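Local coordinates for Nab2 (Chaetomium thermophilum, PDB 4LJ0), which binds polyadenosine RNA through CCCH zinc fingers, of which this fragment of the longer protein comprises the third, fourth and fifth, at residues K6-C11 with F18-M23; R49-R54 with F58-G63; P24-R27 with E31-V34. One frame throughout, in Å; residues are numbered along the deposited sequence.

Contact 1: residues K6-C11 with F18-M23; sequences KYWPNC and FRHPTM. With ZN (zinc ion), chain F; nucleotides of chain C; nucleotides of chain D.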
loop_
_atom_site.group_PDB
_atom_site.type_symbol
_atom_site.label_atom_id
_atom_site.label_comp_id
_atom_site.label_asym_id
_atom_site.label_seq_id
_atom_site.Cartn_x
_atom_site.Cartn_y
_atom_site.Cartn_z
ATOM N N LYS A 6 -6.675 -3.325 2.662
ATOM C CA LYS A 6 -6.034 -2.020 2.520
ATOM C C LYS A 6 -6.695 -0.970 3.411
ATOM O O LYS A 6 -6.240 0.170 3.471
ATOM C CB LYS A 6 -6.059 -1.556 1.058
ATOM C CG LYS A 6 -7.434 -1.187 0.524
ATOM C CD LYS A 6 -7.354 -0.680 -0.912
ATOM C CE LYS A 6 -8.725 -0.279 -1.439
ATOM N NZ LYS A 6 -8.675 0.208 -2.848
ATOM N N TYR A 7 -7.760 -1.362 4.105
ATOM C CA TYR A 7 -8.521 -0.434 4.936
ATOM C C TYR A 7 -8.157 -0.570 6.408
ATOM O O TYR A 7 -8.285 0.384 7.176
ATOM C CB TYR A 7 -10.018 -0.660 4.738
ATOM C CG TYR A 7 -10.470 -0.358 3.331
ATOM C CD1 TYR A 7 -10.576 0.953 2.888
ATOM C CD2 TYR A 7 -10.781 -1.379 2.442
ATOM C CE1 TYR A 7 -10.983 1.242 1.600
ATOM C CE2 TYR A 7 -11.192 -1.099 1.150
ATOM C CZ TYR A 7 -11.289 0.214 0.737
ATOM O OH TYR A 7 -11.697 0.505 -0.544
ATOM N N TRP A 8 -7.714 -1.761 6.795
ATOM C CA TRP A 8 -7.258 -2.000 8.156
ATOM C C TRP A 8 -6.173 -0.981 8.481
ATOM O O TRP A 8 -5.333 -0.691 7.632
ATOM C CB TRP A 8 -6.710 -3.423 8.283
ATOM C CG TRP A 8 -6.414 -3.817 9.689
ATOM C CD1 TRP A 8 -7.257 -4.443 10.561
ATOM C CD2 TRP A 8 -5.193 -3.596 10.402
ATOM N NE1 TRP A 8 -6.635 -4.629 11.768
ATOM C CE2 TRP A 8 -5.365 -4.120 11.697
ATOM C CE3 TRP A 8 -3.968 -3.014 10.067
ATOM C CZ2 TRP A 8 -4.360 -4.075 12.659
ATOM C CZ3 TRP A 8 -2.969 -2.974 11.022
ATOM C CH2 TRP A 8 -3.171 -3.499 12.303
ATOM N N PRO A 9 -6.175 -0.428 9.706
ATOM C CA PRO A 9 -7.019 -0.712 10.873
ATOM C C PRO A 9 -8.345 0.050 10.876
ATOM O O PRO A 9 -8.935 0.231 11.943
ATOM C CB PRO A 9 -6.143 -0.242 12.031
ATOM C CG PRO A 9 -5.422 0.934 11.469
ATOM C CD PRO A 9 -5.184 0.623 10.008
ATOM N N ASN A 10 -8.802 0.481 9.703
ATOM C CA ASN A 10 -10.071 1.196 9.579
ATOM C C ASN A 10 -11.017 0.499 8.612
ATOM O O ASN A 10 -11.650 1.139 7.772
ATOM C CB ASN A 10 -9.833 2.643 9.134
ATOM C CG ASN A 10 -9.072 3.450 10.167
ATOM O OD1 ASN A 10 -8.028 4.032 9.874
ATOM N ND2 ASN A 10 -9.592 3.484 11.387
ATOM N N CYS A 11 -11.104 -0.819 8.739
ATOM C CA CYS A 11 -11.989 -1.615 7.907
ATOM C C CYS A 11 -13.406 -1.588 8.474
ATOM O O CYS A 11 -13.616 -1.892 9.647
ATOM C CB CYS A 11 -11.480 -3.051 7.827
ATOM S SG CYS A 11 -12.459 -4.093 6.734
ATOM N N PHE A 18 -10.515 -10.135 3.304
ATOM C CA PHE A 18 -9.100 -9.841 3.138
ATOM C C PHE A 18 -8.394 -9.989 4.482
ATOM O O PHE A 18 -9.030 -9.967 5.535
ATOM C CB PHE A 18 -8.906 -8.440 2.548
ATOM C CG PHE A 18 -9.333 -8.332 1.105
ATOM C CD1 PHE A 18 -10.675 -8.243 0.773
ATOM C CD2 PHE A 18 -8.395 -8.328 0.087
ATOM C CE1 PHE A 18 -11.073 -8.149 -0.549
ATOM C CE2 PHE A 18 -8.785 -8.233 -1.237
ATOM C CZ PHE A 18 -10.129 -8.144 -1.555
ATOM N N ARG A 19 -7.078 -10.146 4.437
ATOM C CA ARG A 19 -6.299 -10.448 5.632
ATOM C C ARG A 19 -6.229 -9.261 6.590
ATOM O O ARG A 19 -5.812 -8.168 6.206
ATOM C CB ARG A 19 -4.886 -10.866 5.224
ATOM C CG ARG A 19 -4.128 -11.649 6.277
ATOM C CD ARG A 19 -2.699 -11.888 5.825
ATOM N NE ARG A 19 -2.060 -12.985 6.545
ATOM C CZ ARG A 19 -0.819 -13.404 6.316
ATOM N NH1 ARG A 19 -0.077 -12.818 5.385
ATOM N NH2 ARG A 19 -0.318 -14.411 7.019
ATOM N N HIS A 20 -6.654 -9.483 7.830
ATOM C CA HIS A 20 -6.457 -8.519 8.909
ATOM C C HIS A 20 -5.460 -9.102 9.902
ATOM O O HIS A 20 -5.565 -10.279 10.250
ATOM C CB HIS A 20 -7.767 -8.244 9.648
ATOM C CG HIS A 20 -8.828 -7.617 8.799
ATOM N ND1 HIS A 20 -9.957 -7.034 9.335
ATOM C CD2 HIS A 20 -8.938 -7.486 7.457
ATOM C CE1 HIS A 20 -10.714 -6.569 8.359
ATOM N NE2 HIS A 20 -10.120 -6.832 7.210
ATOM N N PRO A 21 -4.487 -8.292 10.362
ATOM C CA PRO A 21 -3.599 -8.761 11.433
ATOM C C PRO A 21 -4.391 -9.234 12.644
ATOM O O PRO A 21 -5.462 -8.696 12.925
ATOM C CB PRO A 21 -2.787 -7.512 11.787
ATOM C CG PRO A 21 -2.768 -6.716 10.537
ATOM C CD PRO A 21 -4.089 -6.963 9.863
ATOM N N THR A 22 -3.871 -10.231 13.349
ATOM C CA THR A 22 -4.560 -10.776 14.511
ATOM C C THR A 22 -4.624 -9.749 15.635
ATOM O O THR A 22 -5.684 -9.512 16.212
ATOM C CB THR A 22 -3.857 -12.044 15.033
ATOM O OG1 THR A 22 -3.628 -12.949 13.946
ATOM C CG2 THR A 22 -4.704 -12.732 16.098
ATOM N N MET A 23 -3.484 -9.135 15.941
ATOM C CA MET A 23 -3.392 -8.207 17.062
ATOM C C MET A 23 -3.896 -6.819 16.694
ATOM O O MET A 23 -3.597 -6.324 15.607
ATOM C CB MET A 23 -1.945 -8.107 17.538
ATOM C CG MET A 23 -1.416 -9.406 18.102
ATOM S SD MET A 23 -2.354 -9.904 19.555
ATOM C CE MET A 23 -1.734 -8.734 20.757
HETATM ZN ZN ZN F . -10.918 -5.571 5.924
ATOM P P A C 2 -16.756 4.091 -0.960
ATOM O OP1 A C 2 -17.707 4.850 -1.816
ATOM O OP2 A C 2 -15.315 4.064 -1.313
ATOM O "O5'" A C 2 -16.886 4.665 0.519
ATOM C "C5'" A C 2 -16.624 3.838 1.648
ATOM C "C4'" A C 2 -15.791 4.552 2.682
ATOM O "O4'" A C 2 -15.507 3.627 3.763
ATOM C "C3'" A C 2 -14.438 5.048 2.186
ATOM O "O3'" A C 2 -14.066 6.228 2.898
ATOM C "C2'" A C 2 -13.504 3.894 2.540
ATOM O "O2'" A C 2 -12.152 4.263 2.695
ATOM C "C1'" A C 2 -14.111 3.390 3.850
ATOM N N9 A C 2 -13.938 1.955 4.094
ATOM C C8 A C 2 -13.607 1.357 5.284
ATOM N N7 A C 2 -13.555 0.049 5.225
ATOM C C5 A C 2 -13.887 -0.239 3.911
ATOM C C6 A C 2 -14.012 -1.454 3.215
ATOM N N6 A C 2 -13.801 -2.648 3.772
ATOM N N1 A C 2 -14.361 -1.402 1.910
ATOM C C2 A C 2 -14.571 -0.204 1.353
ATOM N N3 A C 2 -14.488 1.003 1.906
ATOM C C4 A C 2 -14.138 0.921 3.203
ATOM P P A D 3 -12.573 7.357 7.414
ATOM O OP1 A D 3 -13.007 8.034 8.662
ATOM O OP2 A D 3 -12.626 8.098 6.126
ATOM O "O5'" A D 3 -11.073 6.850 7.609
ATOM C "C5'" A D 3 -10.606 6.413 8.882
ATOM C "C4'" A D 3 -9.810 7.479 9.603
ATOM O "O4'" A D 3 -8.389 7.160 9.537
ATOM C "C3'" A D 3 -9.956 8.908 9.063
ATOM O "O3'" A D 3 -10.036 9.841 10.142
ATOM C "C2'" A D 3 -8.660 9.119 8.286
ATOM O "O2'" A D 3 -8.257 10.466 8.165
ATOM C "C1'" A D 3 -7.673 8.301 9.111
ATOM N N9 A D 3 -6.473 7.895 8.369
ATOM C C8 A D 3 -6.372 7.156 7.215
ATOM N N7 A D 3 -5.136 7.000 6.795
ATOM C C5 A D 3 -4.369 7.688 7.727
ATOM C C6 A D 3 -2.983 7.907 7.858
ATOM N N6 A D 3 -2.061 7.441 7.013
ATOM N N1 A D 3 -2.557 8.642 8.907
ATOM C C2 A D 3 -3.467 9.116 9.765
ATOM N N3 A D 3 -4.789 8.976 9.751
ATOM C C4 A D 3 -5.183 8.243 8.697
ATOM P P A D 2 -13.598 3.994 12.334
ATOM O OP1 A D 2 -12.336 4.143 13.103
ATOM O OP2 A D 2 -14.671 5.008 12.482
ATOM O "O5'" A D 2 -13.221 3.904 10.786
ATOM C "C5'" A D 2 -14.160 3.417 9.833
ATOM C "C4'" A D 2 -13.942 3.991 8.454
ATOM O "O4'" A D 2 -14.870 3.345 7.542
ATOM C "C3'" A D 2 -14.209 5.484 8.321
ATOM O "O3'" A D 2 -13.428 6.006 7.244
ATOM C "C2'" A D 2 -15.686 5.516 7.946
ATOM O "O2'" A D 2 -16.104 6.700 7.301
ATOM C "C1'" A D 2 -15.786 4.298 7.029
ATOM N N9 A D 2 -17.108 3.669 6.992
ATOM C C8 A D 2 -17.957 3.561 5.918
ATOM N N7 A D 2 -19.072 2.930 6.189
ATOM C C5 A D 2 -18.954 2.594 7.528
ATOM C C6 A D 2 -19.806 1.912 8.413
ATOM N N6 A D 2 -21.001 1.423 8.069
ATOM N N1 A D 2 -19.385 1.740 9.685
ATOM C C2 A D 2 -18.190 2.229 10.031
ATOM N N3 A D 2 -17.300 2.888 9.292
ATOM C C4 A D 2 -17.748 3.043 8.036
#
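Trp8 holds CG trans to its own amide nitrogen (chi1 -171°), which lays the indole against Pro21, whereas His20 keeps CG beside the backbone N (chi1 -63°), which swings the imidazole to the zinc ion shared with Cys11. Pro21 lies over one face of the indole. Pro21 CG stands 3.6 Å from the centroid of the Trp8 six-membered ring, almost on the ring normal, in a CH-pi contact. Pro9, which follows a cis peptide bond, places CB over the opposite face, so the indole is sandwiched between two prolines. The carbonyl O of Met23 adds a contact at the indole edge. Toward the metal the rings of Trp8 and His20 are inclined at 51° to each other, and Trp8 CD1 approaches His20 ND1 to 3.9 Å.

The zinc ion is bound by Cys11 SG at 2.3 Å and by His20 NE2 at 2.0 Å, with Cys5 and Cys16 completing the CCCH site. Sharing the metal puts the sulfur at the imidazole edge, where Cys11 SG is 3.4 Å from His20 CE1. The RNA meets the same finger: the base of A2 of chain C lies over one face of the Tyr7 ring, its N1 3.3 Å from Tyr7 CE2, while Lys6 CG sits over the rim of the other face. A weak hydrogen bond, 3.6 Å long, runs from N6 of that nucleotide to Cys11 SG.

No helix or strand surrounds this contact. The finger is built of loops, and its neighbours are loops too: Trp8 packs on Thr40 and Leu42, Pro9 on Pro25, and Phe18 on Ala12 of the second subunit.

Contact 2: residues R49-R54 with F58-G63; sequences RPCTNR and FLHEEG. With ZN (zinc ion), chain H; nucleotides of chain D.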
loop_
_atom_site.group_PDB
_atom_site.type_symbol
_atom_site.label_atom_id
_atom_site.label_comp_id
_atom_site.label_asym_id
_atom_site.label_seq_id
_atom_site.Cartn_x
_atom_site.Cartn_y
_atom_site.Cartn_z
ATOM N N ARG A 49 0.217 16.561 9.776
ATOM C CA ARG A 49 1.344 17.359 10.246
ATOM C C ARG A 49 0.870 18.712 10.760
ATOM O O ARG A 49 0.584 19.607 9.967
ATOM C CB ARG A 49 2.363 17.560 9.124
ATOM C CG ARG A 49 3.053 16.279 8.704
ATOM C CD ARG A 49 4.285 16.547 7.862
ATOM N NE ARG A 49 4.988 15.307 7.538
ATOM C CZ ARG A 49 5.894 14.727 8.321
ATOM N NH1 ARG A 49 6.228 15.269 9.487
ATOM N NH2 ARG A 49 6.474 13.597 7.935
ATOM N N PRO A 50 0.776 18.869 12.091
ATOM C CA PRO A 50 1.036 17.868 13.132
ATOM C C PRO A 50 -0.117 16.885 13.295
ATOM O O PRO A 50 -1.249 17.201 12.928
ATOM C CB PRO A 50 1.169 18.718 14.394
ATOM C CG PRO A 50 0.294 19.881 14.141
ATOM C CD PRO A 50 0.420 20.174 12.673
ATOM N N CYS A 51 0.174 15.705 13.836
ATOM C CA CYS A 51 -0.869 14.757 14.212
ATOM C C CYS A 51 -1.262 15.002 15.662
ATOM O O CYS A 51 -0.405 15.029 16.544
ATOM C CB CYS A 51 -0.383 13.318 14.049
ATOM S SG CYS A 51 -1.525 12.093 14.744
ATOM N N THR A 52 -2.557 15.180 15.904
ATOM C CA THR A 52 -3.057 15.475 17.245
ATOM C C THR A 52 -4.009 14.393 17.750
ATOM O O THR A 52 -4.719 14.587 18.733
ATOM C CB THR A 52 -3.763 16.831 17.285
ATOM O OG1 THR A 52 -4.846 16.837 16.349
ATOM C CG2 THR A 52 -2.787 17.945 16.941
ATOM N N ASN A 53 -4.015 13.249 17.074
ATOM C CA ASN A 53 -4.740 12.084 17.559
ATOM C C ASN A 53 -3.810 11.282 18.466
ATOM O O ASN A 53 -2.884 10.632 17.994
ATOM C CB ASN A 53 -5.220 11.238 16.379
ATOM C CG ASN A 53 -5.902 9.955 16.812
ATOM O OD1 ASN A 53 -6.066 9.693 18.004
ATOM N ND2 ASN A 53 -6.317 9.151 15.838
ATOM N N ARG A 54 -4.051 11.329 19.771
ATOM C CA ARG A 54 -3.117 10.718 20.714
ATOM C C ARG A 54 -3.252 9.193 20.805
ATOM O O ARG A 54 -2.481 8.544 21.513
ATOM C CB ARG A 54 -3.228 11.375 22.090
ATOM C CG ARG A 54 -2.565 12.750 22.155
ATOM C CD ARG A 54 -3.522 13.886 21.789
ATOM N NE ARG A 54 -2.797 15.118 21.479
ATOM C CZ ARG A 54 -3.354 16.319 21.362
ATOM N NH1 ARG A 54 -4.661 16.482 21.536
ATOM N NH2 ARG A 54 -2.597 17.369 21.075
ATOM N N PHE A 58 -0.789 5.057 13.361
ATOM C CA PHE A 58 0.147 5.162 12.256
ATOM C C PHE A 58 1.550 5.526 12.741
ATOM O O PHE A 58 1.767 5.760 13.930
ATOM C CB PHE A 58 -0.389 6.141 11.220
ATOM C CG PHE A 58 -1.609 5.629 10.507
ATOM C CD1 PHE A 58 -2.876 5.885 11.001
ATOM C CD2 PHE A 58 -1.484 4.857 9.365
ATOM C CE1 PHE A 58 -3.999 5.401 10.352
ATOM C CE2 PHE A 58 -2.602 4.368 8.715
ATOM C CZ PHE A 58 -3.862 4.642 9.210
ATOM N N LEU A 59 2.500 5.540 11.818
ATOM C CA LEU A 59 3.908 5.731 12.146
ATOM C C LEU A 59 4.271 7.210 12.082
ATOM O O LEU A 59 4.070 7.859 11.058
ATOM C CB LEU A 59 4.769 4.930 11.165
ATOM C CG LEU A 59 6.292 5.004 11.299
ATOM C CD1 LEU A 59 6.749 4.394 12.614
ATOM C CD2 LEU A 59 6.952 4.305 10.124
ATOM N N HIS A 60 4.810 7.732 13.181
ATOM C CA HIS A 60 5.167 9.145 13.277
ATOM C C HIS A 60 6.674 9.349 13.333
ATOM O O HIS A 60 7.402 8.503 13.849
ATOM C CB HIS A 60 4.522 9.755 14.522
ATOM C CG HIS A 60 3.038 9.585 14.566
ATOM N ND1 HIS A 60 2.430 8.470 15.102
ATOM C CD2 HIS A 60 2.038 10.377 14.115
ATOM C CE1 HIS A 60 1.121 8.589 14.990
ATOM N NE2 HIS A 60 0.856 9.739 14.394
ATOM N N GLU A 61 7.129 10.479 12.797
ATOM C CA GLU A 61 8.526 10.890 12.894
ATOM C C GLU A 61 8.709 11.777 14.120
ATOM O O GLU A 61 7.729 12.253 14.694
ATOM C CB GLU A 61 8.936 11.672 11.646
ATOM C CG GLU A 61 8.842 10.880 10.356
ATOM C CD GLU A 61 9.255 11.693 9.145
ATOM O OE1 GLU A 61 9.314 12.937 9.253
ATOM O OE2 GLU A 61 9.524 11.089 8.086
ATOM N N GLU A 62 9.959 12.009 14.516
ATOM C CA GLU A 62 10.235 12.879 15.652
ATOM C C GLU A 62 9.773 14.299 15.336
ATOM O O GLU A 62 10.178 14.888 14.333
ATOM C CB GLU A 62 11.722 12.856 16.029
ATOM C CG GLU A 62 12.671 13.398 14.969
ATOM C CD GLU A 62 14.129 13.292 15.387
ATOM O OE1 GLU A 62 15.014 13.354 14.507
ATOM O OE2 GLU A 62 14.390 13.148 16.602
ATOM N N GLY A 63 8.896 14.826 16.185
ATOM C CA GLY A 63 8.387 16.176 16.024
ATOM C C GLY A 63 7.065 16.248 15.280
ATOM O O GLY A 63 6.458 17.314 15.196
HETATM ZN ZN ZN H . -0.855 10.306 13.591
ATOM P P A D 3 -12.573 7.357 7.414
ATOM O OP1 A D 3 -13.007 8.034 8.662
ATOM O OP2 A D 3 -12.626 8.098 6.126
ATOM O "O5'" A D 3 -11.073 6.850 7.609
ATOM C "C5'" A D 3 -10.606 6.413 8.882
ATOM C "C4'" A D 3 -9.810 7.479 9.603
ATOM O "O4'" A D 3 -8.389 7.160 9.537
ATOM C "C3'" A D 3 -9.956 8.908 9.063
ATOM O "O3'" A D 3 -10.036 9.841 10.142
ATOM C "C2'" A D 3 -8.660 9.119 8.286
ATOM O "O2'" A D 3 -8.257 10.466 8.165
ATOM C "C1'" A D 3 -7.673 8.301 9.111
ATOM N N9 A D 3 -6.473 7.895 8.369
ATOM C C8 A D 3 -6.372 7.156 7.215
ATOM N N7 A D 3 -5.136 7.000 6.795
ATOM C C5 A D 3 -4.369 7.688 7.727
ATOM C C6 A D 3 -2.983 7.907 7.858
ATOM N N6 A D 3 -2.061 7.441 7.013
ATOM N N1 A D 3 -2.557 8.642 8.907
ATOM C C2 A D 3 -3.467 9.116 9.765
ATOM N N3 A D 3 -4.789 8.976 9.751
ATOM C C4 A D 3 -5.183 8.243 8.697
ATOM P P A D 4 -11.298 10.833 10.273
ATOM O OP1 A D 4 -11.819 10.714 11.657
ATOM O OP2 A D 4 -12.220 10.641 9.126
ATOM O "O5'" A D 4 -10.671 12.288 10.104
ATOM C "C5'" A D 4 -11.504 13.399 9.801
ATOM C "C4'" A D 4 -10.817 14.710 10.094
ATOM O "O4'" A D 4 -10.340 14.719 11.467
ATOM C "C3'" A D 4 -9.576 15.012 9.268
ATOM O "O3'" A D 4 -9.872 15.525 7.981
ATOM C "C2'" A D 4 -8.818 15.986 10.161
ATOM O "O2'" A D 4 -9.365 17.295 10.079
ATOM C "C1'" A D 4 -9.110 15.411 11.545
ATOM N N9 A D 4 -8.067 14.459 11.970
ATOM C C8 A D 4 -8.110 13.087 11.902
ATOM N N7 A D 4 -7.027 12.499 12.347
ATOM C C5 A D 4 -6.216 13.558 12.731
ATOM C C6 A D 4 -4.926 13.603 13.286
ATOM N N6 A D 4 -4.209 12.510 13.558
ATOM N N1 A D 4 -4.397 14.820 13.555
ATOM C C2 A D 4 -5.124 15.911 13.275
ATOM N N3 A D 4 -6.346 15.997 12.755
ATOM C C4 A D 4 -6.841 14.772 12.502
#
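Cys51 and His60 form the tight, buried part of this contact, drawn together by the zinc ion they share. With SG anti to the backbone N (chi1 171°), Cys51 turns its sulfur to the metal and to the RNA. Cys51 SG binds the metal at 2.2 Å and His60 NE2 at 2.0 Å; Cys46 and Cys56 complete the CCCH site. His60 ND1 is hydrogen-bonded to Glu31 of the preceding finger, which fixes the rotation of the ring and would probably polarise it.

The exposed side is held more loosely. The Arg49 side chain, extended from CG to NE, reaches across to Glu61 in a salt bridge made through one hydrogen bond, Arg49 NH2 to Glu61 OE1 at 3.2 Å. The oxygen is met from above the carboxylate plane, and the two charged planes are turned 58° from each other, so the pair is not a flat, two-pronged one.

Beside the zinc site, the base of A3 of chain D lies over the centre of one face of the Phe58 ring, its C5 3.4 Å from Phe58 CZ. Replacing Phe58 by an alanine removes the ring, and this face of the A3 base would probably lose its aromatic partner and be freer to tilt.

The next base, A4 of chain D, is read by polar groups: its N6 donates to Cys51 SG at 3.0 Å, and Thr52 N donates to its N1 at 3.0 Å, nearly straight. Adenine offers the 6-amino donor next to N1 as acceptor, where guanine has O6 and a protonated N1; the arrangement is consistent with selection of adenine over guanine.

Contact 3: residues P24-R27 with E31-V34; sequences PPCR and ECKV. With ZN (zinc ion), chain G; nucleotides of chain E.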
loop_
_atom_site.group_PDB
_atom_site.type_symbol
_atom_site.label_atom_id
_atom_site.label_comp_id
_atom_site.label_asym_id
_atom_site.label_seq_id
_atom_site.Cartn_x
_atom_site.Cartn_y
_atom_site.Cartn_z
ATOM N N PRO A 24 -4.647 -6.175 17.605
ATOM C CA PRO A 24 -5.122 -4.822 17.301
ATOM C C PRO A 24 -3.946 -3.876 17.097
ATOM O O PRO A 24 -2.842 -4.178 17.548
ATOM C CB PRO A 24 -5.901 -4.415 18.560
ATOM C CG PRO A 24 -6.045 -5.647 19.382
ATOM C CD PRO A 24 -4.939 -6.563 18.996
ATOM N N PRO A 25 -4.175 -2.740 16.430
ATOM C CA PRO A 25 -3.093 -1.775 16.211
ATOM C C PRO A 25 -2.656 -1.138 17.523
ATOM O O PRO A 25 -3.494 -0.924 18.397
ATOM C CB PRO A 25 -3.737 -0.737 15.289
ATOM C CG PRO A 25 -5.191 -0.811 15.604
ATOM C CD PRO A 25 -5.468 -2.250 15.922
ATOM N N CYS A 26 -1.366 -0.851 17.672
ATOM C CA CYS A 26 -0.877 -0.213 18.888
ATOM C C CYS A 26 -1.268 1.258 18.916
ATOM O O CYS A 26 -0.956 2.001 17.985
ATOM C CB CYS A 26 0.642 -0.335 18.998
ATOM S SG CYS A 26 1.278 0.342 20.546
ATOM N N ARG A 27 -1.937 1.675 19.989
ATOM C CA ARG A 27 -2.394 3.054 20.129
ATOM C C ARG A 27 -1.280 3.995 20.597
ATOM O O ARG A 27 -1.526 5.182 20.810
ATOM C CB ARG A 27 -3.565 3.141 21.110
ATOM C CG ARG A 27 -4.862 2.494 20.645
ATOM C CD ARG A 27 -6.030 3.033 21.474
ATOM N NE ARG A 27 -7.147 2.098 21.595
ATOM C CZ ARG A 27 -8.119 1.963 20.696
ATOM N NH1 ARG A 27 -8.117 2.692 19.587
ATOM N NH2 ARG A 27 -9.093 1.089 20.903
ATOM N N GLU A 31 5.617 4.060 16.085
ATOM C CA GLU A 31 6.930 4.351 16.657
ATOM C C GLU A 31 7.053 3.921 18.124
ATOM O O GLU A 31 8.043 4.245 18.784
ATOM C CB GLU A 31 7.257 5.846 16.518
ATOM C CG GLU A 31 6.511 6.786 17.484
ATOM C CD GLU A 31 5.102 7.138 17.033
ATOM O OE1 GLU A 31 4.596 6.526 16.067
ATOM O OE2 GLU A 31 4.500 8.042 17.655
ATOM N N CYS A 32 6.046 3.203 18.620
ATOM C CA CYS A 32 6.027 2.693 19.999
ATOM C C CYS A 32 7.343 2.011 20.355
ATOM O O CYS A 32 7.781 1.107 19.644
ATOM C CB CYS A 32 4.875 1.690 20.158
ATOM S SG CYS A 32 4.774 0.798 21.754
ATOM N N LYS A 33 7.973 2.451 21.445
ATOM C CA LYS A 33 9.232 1.865 21.911
ATOM C C LYS A 33 9.062 1.093 23.216
ATOM O O LYS A 33 10.049 0.768 23.873
ATOM C CB LYS A 33 10.283 2.952 22.147
ATOM C CG LYS A 33 10.486 3.912 20.998
ATOM C CD LYS A 33 11.073 3.221 19.790
ATOM C CE LYS A 33 11.656 4.226 18.802
ATOM N NZ LYS A 33 10.625 4.813 17.901
ATOM N N VAL A 34 7.822 0.814 23.603
ATOM C CA VAL A 34 7.572 0.087 24.841
ATOM C C VAL A 34 8.083 -1.354 24.705
ATOM O O VAL A 34 7.679 -2.069 23.789
ATOM C CB VAL A 34 6.073 0.087 25.203
ATOM C CG1 VAL A 34 5.808 -0.771 26.439
ATOM C CG2 VAL A 34 5.580 1.517 25.440
HETATM ZN ZN ZN G . 3.258 -0.736 20.965
ATOM P P A E 2 -10.983 -2.832 22.731
ATOM O OP1 A E 2 -11.862 -2.733 23.925
ATOM O OP2 A E 2 -11.592 -2.899 21.377
ATOM O "O5'" A E 2 -9.966 -1.608 22.769
ATOM C "C5'" A E 2 -8.573 -1.812 22.559
ATOM C "C4'" A E 2 -7.877 -2.235 23.828
ATOM O "O4'" A E 2 -6.460 -2.413 23.550
ATOM C "C3'" A E 2 -7.964 -1.234 24.978
ATOM O "O3'" A E 2 -8.016 -1.927 26.225
ATOM C "C2'" A E 2 -6.650 -0.470 24.861
ATOM O "O2'" A E 2 -6.210 0.130 26.061
ATOM C "C1'" A E 2 -5.699 -1.572 24.395
ATOM N N9 A E 2 -4.537 -1.087 23.648
ATOM C C8 A E 2 -4.421 -0.817 22.305
ATOM N N7 A E 2 -3.226 -0.402 21.956
ATOM C C5 A E 2 -2.510 -0.405 23.147
ATOM C C6 A E 2 -1.181 -0.071 23.469
ATOM N N6 A E 2 -0.285 0.354 22.578
ATOM N N1 A E 2 -0.796 -0.190 24.759
ATOM C C2 A E 2 -1.688 -0.615 25.662
ATOM N N3 A E 2 -2.960 -0.958 25.484
ATOM C C4 A E 2 -3.307 -0.833 24.193
#
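Metal coordination joins Cys26 to Cys32, and theirs is the one direct contact between 24-27 and 31-34. Both sulfurs stand trans to their backbone nitrogens (chi1 -176° and 174°), which turns them inward on the zinc ion. Cys26 SG and Cys32 SG each bind it at 2.3 Å, and the two sulfurs lie 3.7 Å apart; Cys37 and His41 complete the CCCH site of the middle finger.

Hydrogen bonds within 31-34 shape that segment. Val34 N donates to Cys32 SG over 3.6 Å, so a backbone amide points at the metal-bound sulfur and would probably ease its negative charge. Lys33 folds back until its NZ reaches Glu31 O at 2.8 Å.

Arg27 makes the hydrogen bonds to A2 of chain E. Arg27 N donates to N7 of the base at 3.1 Å, engaging the Hoogsteen edge, while the extended side chain makes a weak bond from NH2 to O5'. Pro24 packs on a sugar of the bound RNA.

With no helices or strands nearby, loops frame this contact: Pro24 and Cys26 form backbone hydrogen bonds with Thr40, Pro25 packs on Pro57, and Glu31 forms a salt bridge with Arg65.

Overall arrangement
Each contact belongs to a different finger, and each closes part of a separate CCCH zinc site in a chain without helix or strand. Contact 1 is a surface contact, with aromatic and proline packing beside its metal ligands; contacts 2 and 3 are partly buried, the former adding an exposed salt bridge, the latter relying on zinc alone across its segments. Contacts 1 and 3 meet through apolar packing, with Trp8 CZ2 3.9 Å from Pro25 CD, whereas contacts 2 and 3 meet mainly through the His60-Glu31 hydrogen bond, Leu59 packing beside it. Contacts 1 and 2 approach only at Asn10 and Phe58, their centres about 21 Å apart. In all three, RNA lies beside the zinc-binding loops.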